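Local coordinates for protein truncated hemoglobin from geobacillus stearothermophilus (Geobacillus stearothermophilus, PDB 2BKM) that binds oxygen at a heme iron and, as a bacterial truncated hemoglobin of the globin family, probably carries or stores it, at residues W88-R93 with Y110-V114; V20-Y24 with T44-K49; L71-L76 with T116-N122. One frame throughout, in Å; residues are numbered along the deposited sequence.

Contact 1. Residues W88-R93 with Y110-V114; sequences WLACMR and YHRLV. With HEM (protoporphyrin IX containing Fe), chain D; OXY (oxygen molecule), chain C; ACT (acetate ion), chain E.
Arg-93 and Tyr-110 join the two helices at one end of this contact. Arg-93 NH1 donates a hydrogen bond to Tyr-110 OH at 2.9 Å. The hydroxyl oxygen lies in the guanidinium plane, and the ring stands almost at right angles to that plane. A bend in the arginine chain (chi3 -50°) brings NH1 round to the hydroxyl. Before the bend, Arg-93 CG lies 3.4 Å from Tyr-110 CE2. The tyrosine oxygen also touches Leu-89 CB at 3.4 Å. Leu-89 CD2 reaches in among Tyr-110 CE2, Leu-113 CB and Val-114 CG2. The segments run nearly antiparallel (169°) and belong to the G and H helices of the two-over-two truncated globin fold. Met-92 crosses Leu-113 at about a right angle, with Met-92 CG 3.8 Å from Leu-113 CD1. The other methyl, Leu-113 CD2, approaches Trp-88 CH2 at 4.1 Å. Trp-88 lays one indole face over the heme rim, with Trp-88 CD1 3.4 Å from heme C3B. Its NE1 donates to the iron ligand, modelled as overlapping dioxygen and acetate. A leucine in place of Trp-88 would probably leave that ligand without this N-H donor and the heme less covered where the indole lay over it.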
# COMPACT_ATOMS: atom_id res chain seq x y z
N TRP A 88 -4.63 -0.51 7.78
CA TRP A 88 -3.94 -0.73 6.53
C TRP A 88 -2.43 -0.75 6.80
O TRP A 88 -1.72 -1.63 6.36
CB TRP A 88 -4.33 0.42 5.60
CG TRP A 88 -3.94 0.27 4.17
CD1 TRP A 88 -4.77 -0.06 3.13
CD2 TRP A 88 -2.64 0.49 3.60
NE1 TRP A 88 -4.08 -0.05 1.94
CE2 TRP A 88 -2.77 0.29 2.19
CE3 TRP A 88 -1.41 0.89 4.12
CZ2 TRP A 88 -1.69 0.38 1.32
CZ3 TRP A 88 -0.30 1.00 3.23
CH2 TRP A 88 -0.47 0.76 1.85
N LEU A 89 -1.97 0.25 7.56
CA LEU A 89 -0.52 0.33 7.83
C LEU A 89 -0.07 -0.87 8.65
O LEU A 89 1.06 -1.34 8.46
CB LEU A 89 -0.18 1.65 8.54
CG LEU A 89 -0.34 2.82 7.57
CD1 LEU A 89 -0.33 4.08 8.43
CD2 LEU A 89 0.78 2.82 6.56
N ALA A 90 -0.91 -1.34 9.58
CA ALA A 90 -0.50 -2.50 10.38
C ALA A 90 -0.40 -3.74 9.51
O ALA A 90 0.51 -4.58 9.69
CB ALA A 90 -1.50 -2.71 11.50
N CYS A 91 -1.31 -3.87 8.56
CA CYS A 91 -1.18 -4.98 7.59
C CYS A 91 0.06 -4.85 6.79
O CYS A 91 0.70 -5.85 6.51
CB CYS A 91 -2.38 -5.07 6.66
SG CYS A 91 -3.90 -5.61 7.54
N MET A 92 0.41 -3.62 6.40
CA MET A 92 1.61 -3.41 5.63
C MET A 92 2.87 -3.74 6.41
O MET A 92 3.75 -4.42 5.90
CB MET A 92 1.64 -1.99 5.05
CG MET A 92 2.82 -1.78 4.19
SD MET A 92 2.93 -2.87 2.75
CE MET A 92 1.66 -2.14 1.69
N ARG A 93 2.93 -3.30 7.66
CA ARG A 93 4.11 -3.64 8.46
C ARG A 93 4.17 -5.16 8.60
O ARG A 93 5.27 -5.72 8.53
CB ARG A 93 4.00 -3.06 9.84
CG ARG A 93 4.17 -1.57 9.91
CD ARG A 93 4.36 -1.05 11.33
NE ARG A 93 3.33 -1.58 12.24
CZ ARG A 93 2.13 -1.01 12.42
NH1 ARG A 93 1.77 0.05 11.72
NH2 ARG A 93 1.26 -1.53 13.26
N TYR A 110 8.09 2.62 4.00
CA TYR A 110 6.98 2.61 4.95
C TYR A 110 6.59 4.02 5.30
O TYR A 110 5.38 4.31 5.38
CB TYR A 110 7.37 1.83 6.19
CG TYR A 110 6.20 1.74 7.14
CD1 TYR A 110 6.21 2.47 8.29
CD2 TYR A 110 5.07 0.99 6.81
CE1 TYR A 110 5.15 2.47 9.17
CE2 TYR A 110 3.98 0.93 7.67
CZ TYR A 110 4.04 1.67 8.84
OH TYR A 110 2.97 1.69 9.70
N HIS A 111 7.57 4.92 5.51
CA HIS A 111 7.22 6.29 5.87
C HIS A 111 6.49 6.98 4.74
O HIS A 111 5.59 7.77 5.00
CB HIS A 111 8.46 7.05 6.28
CG HIS A 111 9.00 6.55 7.56
ND1 HIS A 111 10.34 6.65 7.88
CD2 HIS A 111 8.41 5.89 8.59
CE1 HIS A 111 10.54 6.08 9.06
NE2 HIS A 111 9.38 5.64 9.53
N ARG A 112 6.84 6.68 3.50
CA ARG A 112 6.07 7.28 2.40
C ARG A 112 4.65 6.79 2.51
O ARG A 112 3.73 7.57 2.35
CB ARG A 112 6.66 6.86 1.06
CG ARG A 112 7.99 7.52 0.81
CD ARG A 112 8.44 7.42 -0.61
NE ARG A 112 7.44 7.91 -1.55
CZ ARG A 112 7.47 7.62 -2.84
NH1 ARG A 112 8.49 6.90 -3.35
NH2 ARG A 112 6.50 8.05 -3.62
N LEU A 113 4.49 5.49 2.81
CA LEU A 113 3.13 4.95 2.91
C LEU A 113 2.37 5.54 4.08
O LEU A 113 1.15 5.73 3.99
CB LEU A 113 3.20 3.45 3.05
CG LEU A 113 3.74 2.70 1.83
CD1 LEU A 113 3.82 1.25 2.20
CD2 LEU A 113 2.86 2.90 0.62
N VAL A 114 3.04 5.84 5.19
CA VAL A 114 2.38 6.50 6.34
C VAL A 114 1.85 7.82 5.87
O VAL A 114 0.70 8.16 6.19
CB VAL A 114 3.38 6.71 7.50
CG1 VAL A 114 2.79 7.56 8.56
CG2 VAL A 114 3.84 5.34 8.05
CHA HEM D . -7.94 1.06 -3.87
CHB HEM D . -8.84 1.05 0.86
CHC HEM D . -4.64 3.37 1.56
CHD HEM D . -3.38 2.41 -2.98
C1A HEM D . -8.49 0.84 -2.63
C2A HEM D . -9.77 0.19 -2.44
C3A HEM D . -10.01 0.19 -1.13
C4A HEM D . -8.91 0.84 -0.47
CMA HEM D . -11.25 -0.41 -0.43
CAA HEM D . -10.64 -0.41 -3.55
CBA HEM D . -9.98 -1.66 -4.09
CGA HEM D . -10.55 -2.14 -5.41
O1A HEM D . -11.59 -1.59 -5.91
O2A HEM D . -9.96 -3.07 -6.01
C1B HEM D . -7.80 1.72 1.44
C2B HEM D . -7.72 2.09 2.84
C3B HEM D . -6.58 2.76 3.01
C4B HEM D . -5.86 2.83 1.76
CMB HEM D . -8.75 1.75 3.93
CAB HEM D . -6.09 3.32 4.33
CBB HEM D . -5.35 4.43 4.41
C1C HEM D . -3.88 3.24 0.41
C2C HEM D . -2.48 3.54 0.28
C3C HEM D . -2.17 3.27 -0.99
C4C HEM D . -3.35 2.78 -1.67
CMC HEM D . -1.53 4.07 1.40
CAC HEM D . -0.81 3.35 -1.71
CBC HEM D . 0.29 3.86 -1.19
C1D HEM D . -4.50 2.00 -3.62
C2D HEM D . -4.56 1.77 -5.05
C3D HEM D . -5.96 1.38 -5.31
C4D HEM D . -6.64 1.43 -4.04
CMD HEM D . -3.40 1.88 -6.05
CAD HEM D . -6.56 1.02 -6.66
CBD HEM D . -7.27 2.25 -7.24
CGD HEM D . -7.96 1.78 -8.50
O1D HEM D . -9.08 1.17 -8.43
O2D HEM D . -7.33 1.97 -9.58
NA HEM D . -8.00 1.23 -1.40
NB HEM D . -6.65 2.20 0.83
NC HEM D . -4.37 2.76 -0.78
ND HEM D . -5.75 1.78 -3.07
FE HEM D . -6.20 2.01 -1.11
O1 OXY C . -5.31 0.46 -0.29
O2 OXY C . -5.49 -0.61 -0.77
C ACT E . -5.24 -0.95 -1.42
O ACT E . -4.65 -1.81 -0.77
OXT ACT E . -5.31 0.15 -0.89
CH3 ACT E . -5.82 -1.21 -2.76

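Contact 2. Residues V20-Y24 with T44-K49; sequences VEAFY and TAHKQK. Unlike the reference sequence in segment 44-49: His-46 (reference Arg). With HEM (protoporphyrin IX containing Fe), chain D; ACT (acetate ion), chain E.
Tyr-24 lays its ring against the backbone of Ala-45 and has the largest share of the contact. The apolar contacts come first. Tyr-24 CD1 is 3.7 Å from Ala-45 CB, and Ala-45 N lies over one face of the ring. Phe-23 CD1 covers the opposite face, so the phenol is held flat between them. Val-20 turns both methyls to the other helix. Val-20 CG1 packs on Ala-45 CB at 3.8 Å. Val-20 CG2 lies 4.0 Å from Lys-49 CA. Lys-49 NZ makes its salt bridge outside the contact, with Glu-13.

The two segments cross at 136° and correspond to the B and E helices, which form one layer of the two-over-two globin sandwich and wall the distal side of the heme.

The polar groups gather at the heme end. Tyr-24 OH lies 3.1 Å from Gln-48 OE1, and the ring and amide are nearly coplanar. A bend at chi2 of Gln-48 (68°) helps bring the amide back beside the hydroxyl. Tyr-24 OH also donates to acetate bound on the iron, but that bond is too short to be trusted in detail.

Two residues of 44-49 grip the heme propionates. Thr-44 points its methyl CG2 at Tyr-24 OH (3.6 Å), while OG1, on another branch, donates to heme O2A at 2.5 Å. Lys-47 stretches its chain along the other propionate, and NZ donates to heme O1D at 2.8 Å.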
# COMPACT_ATOMS: atom_id res chain seq x y z
N VAL A 20 3.03 -7.39 -1.99
CA VAL A 20 1.61 -7.27 -2.30
C VAL A 20 0.86 -8.54 -1.98
O VAL A 20 -0.19 -8.48 -1.40
CB VAL A 20 1.45 -6.88 -3.79
CG1 VAL A 20 0.04 -7.13 -4.28
CG2 VAL A 20 1.88 -5.45 -3.96
N GLU A 21 1.43 -9.68 -2.35
CA GLU A 21 0.81 -10.96 -2.03
C GLU A 21 0.59 -11.08 -0.51
O GLU A 21 -0.50 -11.41 -0.06
CB GLU A 21 1.72 -12.09 -2.53
CG GLU A 21 1.09 -13.46 -2.34
CD GLU A 21 2.10 -14.61 -2.34
OE1 GLU A 21 3.33 -14.40 -2.47
OE2 GLU A 21 1.62 -15.77 -2.20
N ALA A 22 1.63 -10.77 0.27
CA ALA A 22 1.49 -10.89 1.70
C ALA A 22 0.50 -9.89 2.27
O ALA A 22 -0.29 -10.20 3.17
CB ALA A 22 2.87 -10.73 2.32
N PHE A 23 0.54 -8.68 1.74
CA PHE A 23 -0.31 -7.62 2.20
C PHE A 23 -1.81 -7.98 2.04
O PHE A 23 -2.59 -7.81 2.97
CB PHE A 23 0.04 -6.33 1.47
CG PHE A 23 -0.82 -5.16 1.88
CD1 PHE A 23 -1.69 -4.60 0.95
CD2 PHE A 23 -0.80 -4.64 3.17
CE1 PHE A 23 -2.49 -3.53 1.30
CE2 PHE A 23 -1.60 -3.57 3.54
CZ PHE A 23 -2.45 -3.01 2.61
N TYR A 24 -2.17 -8.47 0.86
CA TYR A 24 -3.60 -8.73 0.65
C TYR A 24 -4.09 -9.92 1.42
O TYR A 24 -5.29 -9.97 1.77
CB TYR A 24 -4.01 -8.73 -0.82
CG TYR A 24 -3.98 -7.32 -1.29
CD1 TYR A 24 -2.98 -6.86 -2.13
CD2 TYR A 24 -4.92 -6.42 -0.81
CE1 TYR A 24 -2.93 -5.52 -2.50
CE2 TYR A 24 -4.88 -5.10 -1.16
CZ TYR A 24 -3.87 -4.65 -2.01
OH TYR A 24 -3.81 -3.32 -2.36
N THR A 44 -7.40 -5.91 -7.20
CA THR A 44 -6.82 -4.92 -6.31
C THR A 44 -5.31 -5.12 -6.22
O THR A 44 -4.54 -4.17 -6.25
CB THR A 44 -7.40 -5.10 -4.91
OG1 THR A 44 -8.83 -5.07 -5.00
CG2 THR A 44 -6.91 -3.98 -4.01
N ALA A 45 -4.92 -6.38 -6.05
CA ALA A 45 -3.51 -6.69 -5.90
C ALA A 45 -2.76 -6.35 -7.18
O ALA A 45 -1.65 -5.82 -7.12
CB ALA A 45 -3.33 -8.16 -5.59
N HIS A 46 -3.37 -6.61 -8.33
CA HIS A 46 -2.74 -6.26 -9.58
C HIS A 46 -2.48 -4.76 -9.64
O HIS A 46 -1.40 -4.31 -9.95
CB HIS A 46 -3.65 -6.71 -10.73
CG HIS A 46 -3.26 -6.16 -12.06
ND1 HIS A 46 -2.10 -6.52 -12.71
CD2 HIS A 46 -3.91 -5.30 -12.88
CE1 HIS A 46 -2.05 -5.90 -13.88
NE2 HIS A 46 -3.13 -5.15 -14.00
N LYS A 47 -3.49 -3.99 -9.27
CA LYS A 47 -3.37 -2.55 -9.35
C LYS A 47 -2.34 -2.04 -8.36
O LYS A 47 -1.60 -1.15 -8.66
CB LYS A 47 -4.70 -1.90 -9.02
CG LYS A 47 -5.74 -2.02 -10.12
CD LYS A 47 -7.08 -1.48 -9.63
CE LYS A 47 -8.08 -1.42 -10.76
NZ LYS A 47 -9.38 -0.88 -10.24
N GLN A 48 -2.33 -2.63 -7.16
CA GLN A 48 -1.38 -2.18 -6.16
C GLN A 48 0.05 -2.52 -6.54
O GLN A 48 0.97 -1.76 -6.27
CB GLN A 48 -1.71 -2.85 -4.84
CG GLN A 48 -0.93 -2.30 -3.64
CD GLN A 48 -1.35 -0.87 -3.30
OE1 GLN A 48 -2.19 -0.67 -2.40
NE2 GLN A 48 -0.82 0.11 -4.02
N LYS A 49 0.25 -3.69 -7.14
CA LYS A 49 1.59 -3.99 -7.63
C LYS A 49 2.04 -2.94 -8.64
O LYS A 49 3.16 -2.43 -8.59
CB LYS A 49 1.63 -5.37 -8.26
CG LYS A 49 3.01 -5.68 -8.76
CD LYS A 49 3.28 -7.13 -9.05
CE LYS A 49 4.76 -7.47 -8.77
NZ LYS A 49 5.89 -6.48 -9.08
CHA HEM D . -7.94 1.06 -3.87
CHB HEM D . -8.84 1.05 0.86
CHC HEM D . -4.64 3.37 1.56
CHD HEM D . -3.38 2.41 -2.98
C1A HEM D . -8.49 0.84 -2.63
C2A HEM D . -9.77 0.19 -2.44
C3A HEM D . -10.01 0.19 -1.13
C4A HEM D . -8.91 0.84 -0.47
CMA HEM D . -11.25 -0.41 -0.43
CAA HEM D . -10.64 -0.41 -3.55
CBA HEM D . -9.98 -1.66 -4.09
CGA HEM D . -10.55 -2.14 -5.41
O1A HEM D . -11.59 -1.59 -5.91
O2A HEM D . -9.96 -3.07 -6.01
C1B HEM D . -7.80 1.72 1.44
C2B HEM D . -7.72 2.09 2.84
C3B HEM D . -6.58 2.76 3.01
C4B HEM D . -5.86 2.83 1.76
CMB HEM D . -8.75 1.75 3.93
CAB HEM D . -6.09 3.32 4.33
CBB HEM D . -5.35 4.43 4.41
C1C HEM D . -3.88 3.24 0.41
C2C HEM D . -2.48 3.54 0.28
C3C HEM D . -2.17 3.27 -0.99
C4C HEM D . -3.35 2.78 -1.67
CMC HEM D . -1.53 4.07 1.40
CAC HEM D . -0.81 3.35 -1.71
CBC HEM D . 0.29 3.86 -1.19
C1D HEM D . -4.50 2.00 -3.62
C2D HEM D . -4.56 1.77 -5.05
C3D HEM D . -5.96 1.38 -5.31
C4D HEM D . -6.64 1.43 -4.04
CMD HEM D . -3.40 1.88 -6.05
CAD HEM D . -6.56 1.02 -6.66
CBD HEM D . -7.27 2.25 -7.24
CGD HEM D . -7.96 1.78 -8.50
O1D HEM D . -9.08 1.17 -8.43
O2D HEM D . -7.33 1.97 -9.58
NA HEM D . -8.00 1.23 -1.40
NB HEM D . -6.65 2.20 0.83
NC HEM D . -4.37 2.76 -0.78
ND HEM D . -5.75 1.78 -3.07
FE HEM D . -6.20 2.01 -1.11
C ACT E . -5.24 -0.95 -1.42
O ACT E . -4.65 -1.81 -0.77
OXT ACT E . -5.31 0.15 -0.89
CH3 ACT E . -5.82 -1.21 -2.76

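Contact 3. Residues L71-L76 with T116-N122; sequences LRARHL and TAHHMVN. With HEM (protoporphyrin IX containing Fe), chain D.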
# COMPACT_ATOMS: atom_id res chain seq x y z
N LEU A 71 -5.01 9.28 -6.00
CA LEU A 71 -5.37 8.27 -5.03
C LEU A 71 -6.35 8.81 -4.03
O LEU A 71 -7.29 8.14 -3.67
CB LEU A 71 -4.14 7.78 -4.28
CG LEU A 71 -3.27 6.68 -4.86
CD1 LEU A 71 -2.39 6.25 -3.69
CD2 LEU A 71 -4.02 5.51 -5.43
N ARG A 72 -6.15 10.04 -3.56
CA ARG A 72 -7.08 10.54 -2.56
C ARG A 72 -8.49 10.54 -3.14
O ARG A 72 -9.45 10.11 -2.46
CB ARG A 72 -6.73 11.92 -2.06
CG ARG A 72 -7.71 12.33 -0.95
CD ARG A 72 -7.38 13.61 -0.34
NE ARG A 72 -8.59 14.11 0.32
CZ ARG A 72 -9.03 13.75 1.53
NH1 ARG A 72 -10.17 14.28 1.99
NH2 ARG A 72 -8.33 12.91 2.30
N ALA A 73 -8.63 11.01 -4.37
CA ALA A 73 -9.94 11.05 -5.00
C ALA A 73 -10.55 9.68 -5.13
O ALA A 73 -11.74 9.50 -4.90
CB ALA A 73 -9.85 11.71 -6.36
N ARG A 74 -9.75 8.69 -5.51
CA ARG A 74 -10.27 7.36 -5.67
C ARG A 74 -10.73 6.79 -4.34
O ARG A 74 -11.57 5.91 -4.31
CB ARG A 74 -9.19 6.46 -6.27
CG ARG A 74 -8.79 6.86 -7.69
CD ARG A 74 -7.91 5.78 -8.31
NE ARG A 74 -7.32 6.19 -9.59
CZ ARG A 74 -7.80 5.84 -10.79
NH1 ARG A 74 -8.87 5.07 -10.89
NH2 ARG A 74 -7.16 6.26 -11.87
N HIS A 75 -10.10 7.25 -3.26
CA HIS A 75 -10.42 6.74 -1.94
C HIS A 75 -11.58 7.44 -1.28
O HIS A 75 -12.05 6.97 -0.26
CB HIS A 75 -9.18 6.75 -1.05
CG HIS A 75 -8.22 5.64 -1.36
ND1 HIS A 75 -7.34 5.71 -2.41
CD2 HIS A 75 -7.99 4.46 -0.75
CE1 HIS A 75 -6.60 4.62 -2.44
NE2 HIS A 75 -6.99 3.83 -1.47
N LEU A 76 -12.05 8.53 -1.90
CA LEU A 76 -13.25 9.20 -1.38
C LEU A 76 -14.48 8.30 -1.48
O LEU A 76 -15.48 8.56 -0.82
CB LEU A 76 -13.50 10.50 -2.14
CG LEU A 76 -12.43 11.54 -1.86
CD1 LEU A 76 -12.59 12.75 -2.86
CD2 LEU A 76 -12.35 11.98 -0.44
N THR A 116 1.11 8.77 2.71
CA THR A 116 0.01 8.56 1.73
C THR A 116 -1.23 8.12 2.47
O THR A 116 -2.32 8.62 2.20
CB THR A 116 0.45 7.55 0.68
OG1 THR A 116 1.64 8.09 0.07
CG2 THR A 116 -0.67 7.39 -0.38
N ALA A 117 -1.10 7.20 3.43
CA ALA A 117 -2.26 6.72 4.16
C ALA A 117 -2.91 7.89 4.89
O ALA A 117 -4.16 8.00 4.92
CB ALA A 117 -1.85 5.61 5.13
N HIS A 118 -2.10 8.77 5.46
CA HIS A 118 -2.64 9.91 6.18
C HIS A 118 -3.42 10.76 5.17
O HIS A 118 -4.49 11.26 5.50
CB HIS A 118 -1.51 10.75 6.78
CG HIS A 118 -1.97 12.08 7.29
ND1 HIS A 118 -1.68 13.27 6.66
CD2 HIS A 118 -2.69 12.39 8.39
CE1 HIS A 118 -2.22 14.26 7.34
NE2 HIS A 118 -2.84 13.75 8.39
N HIS A 119 -2.88 10.94 3.98
CA HIS A 119 -3.58 11.73 2.95
C HIS A 119 -4.89 11.06 2.54
O HIS A 119 -5.81 11.75 2.04
CB HIS A 119 -2.72 11.88 1.68
CG HIS A 119 -1.51 12.73 1.84
ND1 HIS A 119 -0.40 12.56 1.03
CD2 HIS A 119 -1.23 13.77 2.66
CE1 HIS A 119 0.53 13.45 1.37
NE2 HIS A 119 0.05 14.19 2.35
N MET A 120 -4.99 9.73 2.68
CA MET A 120 -6.21 9.05 2.24
C MET A 120 -7.32 9.23 3.27
O MET A 120 -8.50 9.13 2.93
CB MET A 120 -5.97 7.54 2.03
CG MET A 120 -4.97 7.16 0.96
SD MET A 120 -5.37 7.90 -0.62
CE MET A 120 -4.28 9.28 -0.63
N VAL A 121 -6.95 9.42 4.54
CA VAL A 121 -7.96 9.52 5.60
C VAL A 121 -8.96 10.60 5.25
O VAL A 121 -8.58 11.67 4.85
CB VAL A 121 -7.28 9.83 6.94
CG1 VAL A 121 -8.28 10.25 8.04
CG2 VAL A 121 -6.53 8.62 7.38
N ASN A 122 -10.25 10.30 5.42
CA ASN A 122 -11.26 11.22 4.91
C ASN A 122 -12.47 11.29 5.80
O ASN A 122 -13.43 11.93 5.42
CB ASN A 122 -11.62 10.84 3.47
CG ASN A 122 -12.20 9.43 3.37
OD1 ASN A 122 -12.81 8.93 4.33
ND2 ASN A 122 -12.06 8.76 2.23
CHA HEM D . -7.94 1.06 -3.87
CHB HEM D . -8.84 1.05 0.86
CHC HEM D . -4.64 3.37 1.56
CHD HEM D . -3.38 2.41 -2.98
C1A HEM D . -8.49 0.84 -2.63
C2A HEM D . -9.77 0.19 -2.44
C3A HEM D . -10.01 0.19 -1.13
C4A HEM D . -8.91 0.84 -0.47
CMA HEM D . -11.25 -0.41 -0.43
CAA HEM D . -10.64 -0.41 -3.55
CBA HEM D . -9.98 -1.66 -4.09
CGA HEM D . -10.55 -2.14 -5.41
O1A HEM D . -11.59 -1.59 -5.91
O2A HEM D . -9.96 -3.07 -6.01
C1B HEM D . -7.80 1.72 1.44
C2B HEM D . -7.72 2.09 2.84
C3B HEM D . -6.58 2.76 3.01
C4B HEM D . -5.86 2.83 1.76
CMB HEM D . -8.75 1.75 3.93
CAB HEM D . -6.09 3.32 4.33
CBB HEM D . -5.35 4.43 4.41
C1C HEM D . -3.88 3.24 0.41
C2C HEM D . -2.48 3.54 0.28
C3C HEM D . -2.17 3.27 -0.99
C4C HEM D . -3.35 2.78 -1.67
CMC HEM D . -1.53 4.07 1.40
CAC HEM D . -0.81 3.35 -1.71
CBC HEM D . 0.29 3.86 -1.19
C1D HEM D . -4.50 2.00 -3.62
C2D HEM D . -4.56 1.77 -5.05
C3D HEM D . -5.96 1.38 -5.31
C4D HEM D . -6.64 1.43 -4.04
CMD HEM D . -3.40 1.88 -6.05
CAD HEM D . -6.56 1.02 -6.66
CBD HEM D . -7.27 2.25 -7.24
CGD HEM D . -7.96 1.78 -8.50
O1D HEM D . -9.08 1.17 -8.43
O2D HEM D . -7.33 1.97 -9.58
NA HEM D . -8.00 1.23 -1.40
NB HEM D . -6.65 2.20 0.83
NC HEM D . -4.37 2.76 -0.78
ND HEM D . -5.75 1.78 -3.07
FE HEM D . -6.20 2.01 -1.11
O HOH W 1 -9.91 9.69 0.56
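Met-120 lies across one face of His-75, with Met-120 CG 4.3 Å from the centroid of the His-75 ring, almost on its normal, in a CH-pi contact. Met-120 SD is closer, 3.8 Å from the same centroid, and 29° off the normal, a Met-aromatic contact. Bends at chi2 and chi3 fold the methionine chain and bring Met-120 CE against the backbone of Arg-72, 3.6 Å from Arg-72 N. His-75 is the proximal ligand: NE2 binds the heme iron at 2.0 Å. The other ring nitrogen, His-75 ND1, donates to Leu-71 O at 2.7 Å, one turn back. The acceptor is close to the imidazole plane, so this bond and the iron together fix the rotation of the ring. Segment 71-75 is the short F helix of truncated hemoglobins. It crosses the end of the H helix at -44°.

Along the outside, the extended Arg-72 chain carries NH2 to the C-terminal end of the helix, where that one nitrogen donates to His-119 O in the last turn and to Val-121 O just beyond it, each at 2.8 Å. Both carbonyl oxygens lie near the guanidinium plane, but the donor stands out of each carbonyl plane. The Asn-122 amide bonds to Ile-80 and Phe-78, and ND2 also donates to a water that donates to Arg-72 O and Met-120 O. On the heme side, Leu-71 CD1 meets Thr-116 CG2 at 3.9 Å.

In the fold
From the N terminus, contact 2 comes first. It joins helix 12-29 to helix 42-55 and closes a loop before the other two open. Contact 3 then opens at helix 71-75 and closes at the end of helix 104-120. Contact 1 is nested inside that loop and pairs helix 82-98 with helix 104-120. Contacts 1 and 3 therefore share helix 104-120, and Leu-89 touches Ala-117 between them. Contacts 1 and 2 touch where Phe-23 packs on Trp-88, Cys-91 and Met-92, tying one helix pair to the other. Contacts 2 and 3 do not touch. Their centres are about 17 Å apart, and they meet the heme from its distal and proximal sides.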